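PDB 1TQ5: protein yhhW from Escherichia coli, which catalyses the oxygen-dependent cleavage of the flavonol quercetin in vitro as a metal-binding bicupin of the pirin family, although its physiological role is unknown. Local coordinates for residues M160-E171 with H216-D227. Sequence-based numbering, arbitrary orientation.
Sequences MELYRWALLKDE and HADSDSEVLLFD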
HETATM    1  N   MSE A 160      -5.612 -12.044  -2.100  1.00 30.16           N
HETATM    2  CA  MSE A 160      -4.376 -11.502  -1.548  1.00 30.15           C
HETATM    3  C   MSE A 160      -4.503 -11.109  -0.085  1.00 29.04           C
HETATM    4  O   MSE A 160      -5.582 -10.768   0.391  1.00 26.60           O
HETATM    5  CB  MSE A 160      -3.929 -10.277  -2.362  1.00 27.33           C
HETATM    6  CG  MSE A 160      -4.739  -9.002  -2.116  1.00 30.18           C
HETATM    7 SE   MSE A 160      -4.256  -8.100  -0.610  1.00 24.83          SE
HETATM    8  CE  MSE A 160      -2.811  -7.210  -1.233  1.00 27.73           C
ATOM      9  N   GLU A 161      -3.381 -11.165   0.623  1.00 29.03           N
ATOM     10  CA  GLU A 161      -3.333 -10.780   2.024  1.00 28.26           C
ATOM     11  C   GLU A 161      -2.290  -9.679   2.189  1.00 26.54           C
ATOM     12  O   GLU A 161      -1.254  -9.691   1.525  1.00 25.25           O
ATOM     13  CB  GLU A 161      -2.937 -11.965   2.900  1.00 29.96           C
ATOM     14  CG  GLU A 161      -3.884 -13.140   2.846  1.00 34.79           C
ATOM     15  CD  GLU A 161      -3.494 -14.214   3.835  1.00 43.56           C
ATOM     16  OE1 GLU A 161      -2.298 -14.582   3.864  1.00 48.48           O
ATOM     17  OE2 GLU A 161      -4.375 -14.693   4.580  1.00 53.10           O
ATOM     18  N   LEU A 162      -2.573  -8.733   3.075  1.00 22.00           N
ATOM     19  CA  LEU A 162      -1.664  -7.631   3.359  1.00 20.54           C
ATOM     20  C   LEU A 162      -1.446  -7.576   4.864  1.00 20.74           C
ATOM     21  O   LEU A 162      -2.400  -7.578   5.641  1.00 19.84           O
ATOM     22  CB  LEU A 162      -2.250  -6.294   2.884  1.00 21.46           C
ATOM     23  CG  LEU A 162      -1.468  -5.026   3.270  1.00 24.14           C
ATOM     24  CD1 LEU A 162      -0.062  -5.059   2.662  1.00 25.60           C
ATOM     25  CD2 LEU A 162      -2.227  -3.786   2.793  1.00 25.91           C
ATOM     26  N   TYR A 163      -0.184  -7.541   5.266  1.00 19.98           N
ATOM     27  CA  TYR A 163       0.174  -7.479   6.673  1.00 21.68           C
ATOM     28  C   TYR A 163       0.982  -6.224   6.955  1.00 21.17           C
ATOM     29  O   TYR A 163       1.749  -5.766   6.104  1.00 18.93           O
ATOM     30  CB  TYR A 163       1.043  -8.674   7.061  1.00 23.53           C
ATOM     31  CG  TYR A 163       0.410 -10.030   6.885  1.00 24.94           C
ATOM     32  CD1 TYR A 163      -0.172 -10.691   7.964  1.00 26.78           C
ATOM     33  CD2 TYR A 163       0.414 -10.665   5.645  1.00 23.93           C
ATOM     34  CE1 TYR A 163      -0.730 -11.954   7.815  1.00 30.88           C
ATOM     35  CE2 TYR A 163      -0.142 -11.927   5.482  1.00 28.35           C
ATOM     36  CZ  TYR A 163      -0.712 -12.566   6.572  1.00 32.65           C
ATOM     37  OH  TYR A 163      -1.269 -13.817   6.417  1.00 35.24           O
ATOM     38  N   ARG A 164       0.787  -5.658   8.140  1.00 20.38           N
ATOM     39  CA  ARG A 164       1.577  -4.519   8.580  1.00 22.81           C
ATOM     40  C   ARG A 164       2.447  -5.188   9.640  1.00 25.01           C
ATOM     41  O   ARG A 164       1.938  -5.701  10.635  1.00 24.19           O
ATOM     42  CB  ARG A 164       0.719  -3.426   9.213  1.00 23.90           C
ATOM     43  CG  ARG A 164       1.567  -2.324   9.830  1.00 25.02           C
ATOM     44  CD  ARG A 164       0.750  -1.109  10.242  1.00 27.61           C
ATOM     45  NE  ARG A 164      -0.314  -1.418  11.192  1.00 29.70           N
ATOM     46  CZ  ARG A 164      -1.100  -0.499  11.744  1.00 29.71           C
ATOM     47  NH1 ARG A 164      -2.049  -0.859  12.596  1.00 29.57           N
ATOM     48  NH2 ARG A 164      -0.934   0.786  11.445  1.00 35.20           N
ATOM     49  N   TRP A 165       3.754  -5.196   9.410  1.00 26.52           N
ATOM     50  CA  TRP A 165       4.689  -5.860  10.305  1.00 29.92           C
ATOM     51  C   TRP A 165       5.607  -4.885  11.040  1.00 32.07           C
ATOM     52  O   TRP A 165       6.472  -4.254  10.429  1.00 28.20           O
ATOM     53  CB  TRP A 165       5.542  -6.832   9.482  1.00 33.44           C
ATOM     54  CG  TRP A 165       5.884  -8.116  10.166  1.00 40.61           C
ATOM     55  CD1 TRP A 165       6.158  -8.298  11.492  1.00 47.76           C
ATOM     56  CD2 TRP A 165       6.032  -9.396   9.546  1.00 49.56           C
ATOM     57  NE1 TRP A 165       6.467  -9.615  11.736  1.00 51.04           N
ATOM     58  CE2 TRP A 165       6.398 -10.312  10.559  1.00 52.35           C
ATOM     59  CE3 TRP A 165       5.892  -9.862   8.233  1.00 57.07           C
ATOM     60  CZ2 TRP A 165       6.624 -11.667  10.297  1.00 57.07           C
ATOM     61  CZ3 TRP A 165       6.117 -11.211   7.972  1.00 60.02           C
ATOM     62  CH2 TRP A 165       6.479 -12.096   9.003  1.00 60.46           C
ATOM     63  N   ALA A 166       5.417  -4.760  12.349  1.00 32.19           N
ATOM     64  CA  ALA A 166       6.265  -3.881  13.144  1.00 33.69           C
ATOM     65  C   ALA A 166       7.336  -4.754  13.792  1.00 34.07           C
ATOM     66  O   ALA A 166       7.022  -5.748  14.441  1.00 33.14           O
ATOM     67  CB  ALA A 166       5.443  -3.165  14.212  1.00 34.68           C
ATOM     68  N   LEU A 167       8.599  -4.393  13.598  1.00 34.31           N
ATOM     69  CA  LEU A 167       9.701  -5.166  14.164  1.00 36.10           C
ATOM     70  C   LEU A 167      10.672  -4.304  14.953  1.00 35.03           C
ATOM     71  O   LEU A 167      11.078  -3.236  14.504  1.00 36.93           O
ATOM     72  CB  LEU A 167      10.478  -5.887  13.057  1.00 37.19           C
ATOM     73  CG  LEU A 167       9.764  -6.959  12.235  1.00 40.64           C
ATOM     74  CD1 LEU A 167      10.717  -7.483  11.181  1.00 43.69           C
ATOM     75  CD2 LEU A 167       9.297  -8.092  13.134  1.00 44.11           C
ATOM     76  N   LEU A 168      11.040  -4.779  16.134  1.00 34.03           N
ATOM     77  CA  LEU A 168      11.989  -4.068  16.977  1.00 34.76           C
ATOM     78  C   LEU A 168      13.384  -4.413  16.473  1.00 30.87           C
ATOM     79  O   LEU A 168      13.559  -5.374  15.724  1.00 28.38           O
ATOM     80  CB  LEU A 168      11.837  -4.512  18.435  1.00 34.39           C
ATOM     81  CG  LEU A 168      10.500  -4.173  19.093  1.00 35.81           C
ATOM     82  CD1 LEU A 168      10.391  -4.885  20.433  1.00 43.10           C
ATOM     83  CD2 LEU A 168      10.379  -2.664  19.257  1.00 37.07           C
ATOM     84  N   LYS A 169      14.374  -3.631  16.884  1.00 31.72           N
ATOM     85  CA  LYS A 169      15.748  -3.872  16.474  1.00 34.15           C
ATOM     86  C   LYS A 169      16.161  -5.295  16.856  1.00 36.98           C
ATOM     87  O   LYS A 169      15.782  -5.796  17.915  1.00 36.85           O
ATOM     88  CB  LYS A 169      16.672  -2.855  17.145  1.00 34.31           C
ATOM     89  CG  LYS A 169      18.123  -2.928  16.702  1.00 38.23           C
ATOM     90  CD  LYS A 169      18.946  -1.841  17.373  1.00 44.29           C
ATOM     91  CE  LYS A 169      20.385  -1.846  16.874  1.00 47.66           C
ATOM     92  NZ  LYS A 169      21.217  -0.820  17.570  1.00 51.30           N
ATOM     93  N   ASP A 170      16.925  -5.941  15.980  1.00 38.69           N
ATOM     94  CA  ASP A 170      17.399  -7.306  16.204  1.00 41.30           C
ATOM     95  C   ASP A 170      16.309  -8.377  16.221  1.00 41.01           C
ATOM     96  O   ASP A 170      16.574  -9.534  16.554  1.00 40.29           O
ATOM     97  CB  ASP A 170      18.207  -7.383  17.504  1.00 43.39           C
ATOM     98  CG  ASP A 170      19.603  -6.800  17.363  1.00 50.40           C
ATOM     99  OD1 ASP A 170      19.728  -5.600  17.039  1.00 61.15           O
ATOM    100  OD2 ASP A 170      20.582  -7.549  17.577  1.00 61.03           O
ATOM    101  N   GLU A 171      15.085  -8.001  15.869  1.00 40.13           N
ATOM    102  CA  GLU A 171      13.986  -8.959  15.837  1.00 41.47           C
ATOM    103  C   GLU A 171      14.002  -9.682  14.494  1.00 40.89           C
ATOM    104  O   GLU A 171      14.584  -9.195  13.527  1.00 38.97           O
ATOM    105  CB  GLU A 171      12.646  -8.246  16.038  1.00 41.35           C
ATOM    106  CG  GLU A 171      11.426  -9.143  15.882  1.00 48.56           C
ATOM    107  CD  GLU A 171      10.129  -8.453  16.275  1.00 55.24           C
ATOM    108  OE1 GLU A 171       9.054  -9.075  16.121  1.00 58.40           O
ATOM    109  OE2 GLU A 171      10.183  -7.293  16.741  1.00 55.65           O
ATOM    110  N   HIS A 216      14.876  -9.658   9.050  1.00 28.03           N
ATOM    111  CA  HIS A 216      15.665  -9.279  10.213  1.00 27.53           C
ATOM    112  C   HIS A 216      15.672  -7.755  10.280  1.00 27.44           C
ATOM    113  O   HIS A 216      15.965  -7.087   9.288  1.00 25.52           O
ATOM    114  CB  HIS A 216      17.098  -9.812  10.093  1.00 25.61           C
ATOM    115  CG  HIS A 216      17.995  -9.380  11.209  1.00 24.20           C
ATOM    116  ND1 HIS A 216      18.583  -8.133  11.251  1.00 26.15           N
ATOM    117  CD2 HIS A 216      18.364 -10.009  12.352  1.00 24.04           C
ATOM    118  CE1 HIS A 216      19.277  -8.013  12.369  1.00 29.31           C
ATOM    119  NE2 HIS A 216      19.159  -9.138  13.055  1.00 25.76           N
ATOM    120  N   ALA A 217      15.339  -7.202  11.443  1.00 27.99           N
ATOM    121  CA  ALA A 217      15.309  -5.749  11.603  1.00 27.86           C
ATOM    122  C   ALA A 217      16.624  -5.209  12.160  1.00 31.62           C
ATOM    123  O   ALA A 217      17.023  -5.548  13.275  1.00 29.31           O
ATOM    124  CB  ALA A 217      14.153  -5.351  12.511  1.00 25.94           C
ATOM    125  N   ASP A 218      17.290  -4.362  11.380  1.00 33.69           N
ATOM    126  CA  ASP A 218      18.561  -3.778  11.790  1.00 35.50           C
ATOM    127  C   ASP A 218      18.317  -2.596  12.730  1.00 36.08           C
ATOM    128  O   ASP A 218      19.226  -2.129  13.421  1.00 37.43           O
ATOM    129  CB  ASP A 218      19.353  -3.338  10.555  1.00 36.57           C
ATOM    130  CG  ASP A 218      19.470  -4.445   9.514  1.00 43.59           C
ATOM    131  OD1 ASP A 218      19.936  -5.553   9.862  1.00 46.48           O
ATOM    132  OD2 ASP A 218      19.096  -4.207   8.344  1.00 46.38           O
ATOM    133  N   SER A 219      17.077  -2.119  12.734  1.00 34.00           N
ATOM    134  CA  SER A 219      16.638  -1.026  13.592  1.00 34.14           C
ATOM    135  C   SER A 219      15.126  -1.194  13.693  1.00 34.00           C
ATOM    136  O   SER A 219      14.550  -1.972  12.934  1.00 32.50           O
ATOM    137  CB  SER A 219      16.989   0.333  12.973  1.00 35.49           C
ATOM    138  OG  SER A 219      16.413   0.492  11.688  1.00 42.52           O
ATOM    139  N   ASP A 220      14.480  -0.508  14.632  1.00 32.08           N
ATOM    140  CA  ASP A 220      13.030  -0.626  14.754  1.00 32.03           C
ATOM    141  C   ASP A 220      12.474  -0.310  13.375  1.00 29.44           C
ATOM    142  O   ASP A 220      12.819   0.710  12.784  1.00 27.29           O
ATOM    143  CB  ASP A 220      12.473   0.373  15.772  1.00 33.40           C
ATOM    144  CG  ASP A 220      13.081   0.204  17.149  1.00 39.96           C
ATOM    145  OD1 ASP A 220      13.126  -0.943  17.642  1.00 39.75           O
ATOM    146  OD2 ASP A 220      13.504   1.222  17.741  1.00 40.47           O
ATOM    147  N   SER A 221      11.615  -1.176  12.859  1.00 27.16           N
ATOM    148  CA  SER A 221      11.074  -0.953  11.531  1.00 28.28           C
ATOM    149  C   SER A 221       9.613  -1.337  11.411  1.00 26.91           C
ATOM    150  O   SER A 221       9.000  -1.847  12.351  1.00 26.31           O
ATOM    151  CB  SER A 221      11.873  -1.770  10.511  1.00 27.69           C
ATOM    152  OG  SER A 221      13.266  -1.544  10.644  1.00 30.37           O
ATOM    153  N   GLU A 222       9.063  -1.076  10.230  1.00 24.45           N
ATOM    154  CA  GLU A 222       7.691  -1.438   9.915  1.00 23.62           C
ATOM    155  C   GLU A 222       7.634  -1.650   8.414  1.00 21.92           C
ATOM    156  O   GLU A 222       8.114  -0.818   7.644  1.00 21.51           O
ATOM    157  CB  GLU A 222       6.708  -0.338  10.317  1.00 24.97           C
ATOM    158  CG  GLU A 222       5.260  -0.684   9.972  1.00 29.57           C
ATOM    159  CD  GLU A 222       4.273   0.372  10.437  1.00 42.45           C
ATOM    160  OE1 GLU A 222       4.242   0.657  11.655  1.00 48.89           O
ATOM    161  OE2 GLU A 222       3.528   0.914   9.587  1.00 39.33           O
ATOM    162  N   VAL A 223       7.081  -2.785   8.004  1.00 22.76           N
ATOM    163  CA  VAL A 223       6.950  -3.093   6.591  1.00 21.57           C
ATOM    164  C   VAL A 223       5.547  -3.568   6.299  1.00 21.07           C
ATOM    165  O   VAL A 223       4.835  -4.049   7.186  1.00 19.38           O
ATOM    166  CB  VAL A 223       7.923  -4.210   6.134  1.00 23.92           C
ATOM    167  CG1 VAL A 223       9.363  -3.781   6.361  1.00 22.13           C
ATOM    168  CG2 VAL A 223       7.617  -5.506   6.879  1.00 27.32           C
ATOM    169  N   LEU A 224       5.155  -3.404   5.042  1.00 21.15           N
ATOM    170  CA  LEU A 224       3.862  -3.854   4.566  1.00 20.77           C
ATOM    171  C   LEU A 224       4.224  -5.072   3.735  1.00 20.83           C
ATOM    172  O   LEU A 224       5.087  -4.994   2.855  1.00 19.40           O
ATOM    173  CB  LEU A 224       3.206  -2.795   3.676  1.00 20.86           C
ATOM    174  CG  LEU A 224       2.877  -1.439   4.314  1.00 20.98           C
ATOM    175  CD1 LEU A 224       2.217  -0.549   3.286  1.00 27.18           C
ATOM    176  CD2 LEU A 224       1.950  -1.636   5.513  1.00 24.29           C
ATOM    177  N   LEU A 225       3.594  -6.203   4.028  1.00 18.44           N
ATOM    178  CA  LEU A 225       3.885  -7.413   3.286  1.00 19.85           C
ATOM    179  C   LEU A 225       2.666  -7.824   2.486  1.00 17.94           C
ATOM    180  O   LEU A 225       1.623  -8.176   3.045  1.00 20.35           O
ATOM    181  CB  LEU A 225       4.316  -8.543   4.229  1.00 18.43           C
ATOM    182  CG  LEU A 225       4.870  -9.797   3.534  1.00 22.97           C
ATOM    183  CD1 LEU A 225       5.914 -10.470   4.418  1.00 30.31           C
ATOM    184  CD2 LEU A 225       3.730 -10.754   3.210  1.00 29.25           C
ATOM    185  N   PHE A 226       2.807  -7.744   1.167  1.00 20.38           N
ATOM    186  CA  PHE A 226       1.742  -8.100   0.242  1.00 19.21           C
ATOM    187  C   PHE A 226       1.933  -9.537  -0.218  1.00 21.62           C
ATOM    188  O   PHE A 226       2.928  -9.834  -0.873  1.00 22.16           O
ATOM    189  CB  PHE A 226       1.801  -7.199  -0.991  1.00 17.35           C
ATOM    190  CG  PHE A 226       1.517  -5.753  -0.713  1.00 20.89           C
ATOM    191  CD1 PHE A 226       0.224  -5.252  -0.814  1.00 22.79           C
ATOM    192  CD2 PHE A 226       2.552  -4.878  -0.396  1.00 21.24           C
ATOM    193  CE1 PHE A 226      -0.032  -3.896  -0.609  1.00 27.83           C
ATOM    194  CE2 PHE A 226       2.313  -3.528  -0.190  1.00 17.86           C
ATOM    195  CZ  PHE A 226       1.015  -3.033  -0.298  1.00 25.76           C
ATOM    196  N   ASP A 227       1.001 -10.425   0.130  1.00 20.69           N
ATOM    197  CA  ASP A 227       1.056 -11.830  -0.306  1.00 25.28           C
ATOM    198  C   ASP A 227       0.117 -11.878  -1.517  1.00 24.80           C
ATOM    199  O   ASP A 227      -1.110 -11.874  -1.368  1.00 23.30           O
ATOM    200  CB  ASP A 227       0.536 -12.764   0.794  1.00 29.57           C
ATOM    201  CG  ASP A 227       0.867 -14.233   0.525  1.00 39.62           C
ATOM    202  OD1 ASP A 227       0.555 -14.731  -0.578  1.00 42.42           O
ATOM    203  OD2 ASP A 227       1.440 -14.891   1.424  1.00 51.37           O
TER
HETATM  204  O   HOH W   1      19.233 -10.414  15.428  1.00 27.22           O
HETATM  205  O   HOH W   2      20.939  -8.615  15.263  1.00 34.37           O
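Leu162 and Phe226 lie side by side on one face of an antiparallel strand pair, where CD1 of Leu162 sits over the centre of the Phe226 ring, 3.5 Å from its centroid, in a CH-pi contact. Met160, present as selenomethionine, bends at chi2 and chi3 to bring CE to the edge of the same ring, 3.6 Å from Phe226 CD1. Farther along, the aliphatic CG and CD of Arg164 lie against the Glu222 carboxylate, CD 3.5 Å from OE2, the two flat groups turned 67° apart. No salt bridge forms: Glu222 OE2 hydrogen-bonds Tyr67 OH and Arg164 NH1 bonds Gln142.

On the other face, chi1 of -170° sets the fork of Leu225 so that CD1 meets the Trp165 ring edge at CZ3 (3.6 Å) and CD2 approaches Tyr163 CD2; a branched residue can serve both rings. Eight backbone hydrogen bonds join these central strands of the C-terminal cupin sheet, flanked by strands 141-146 and 182-187. Beyond them Asp220 OD1 accepts a bond from Lys169 N (3.1 Å) at the type II turn 168-171. Glu161 OE1, bonded by Tyr163 OH from above the carboxylate plane, lies 4.5 Å from Asp227 OD2; salt bridges to Arg150 and Arg181 probably offset the repulsion.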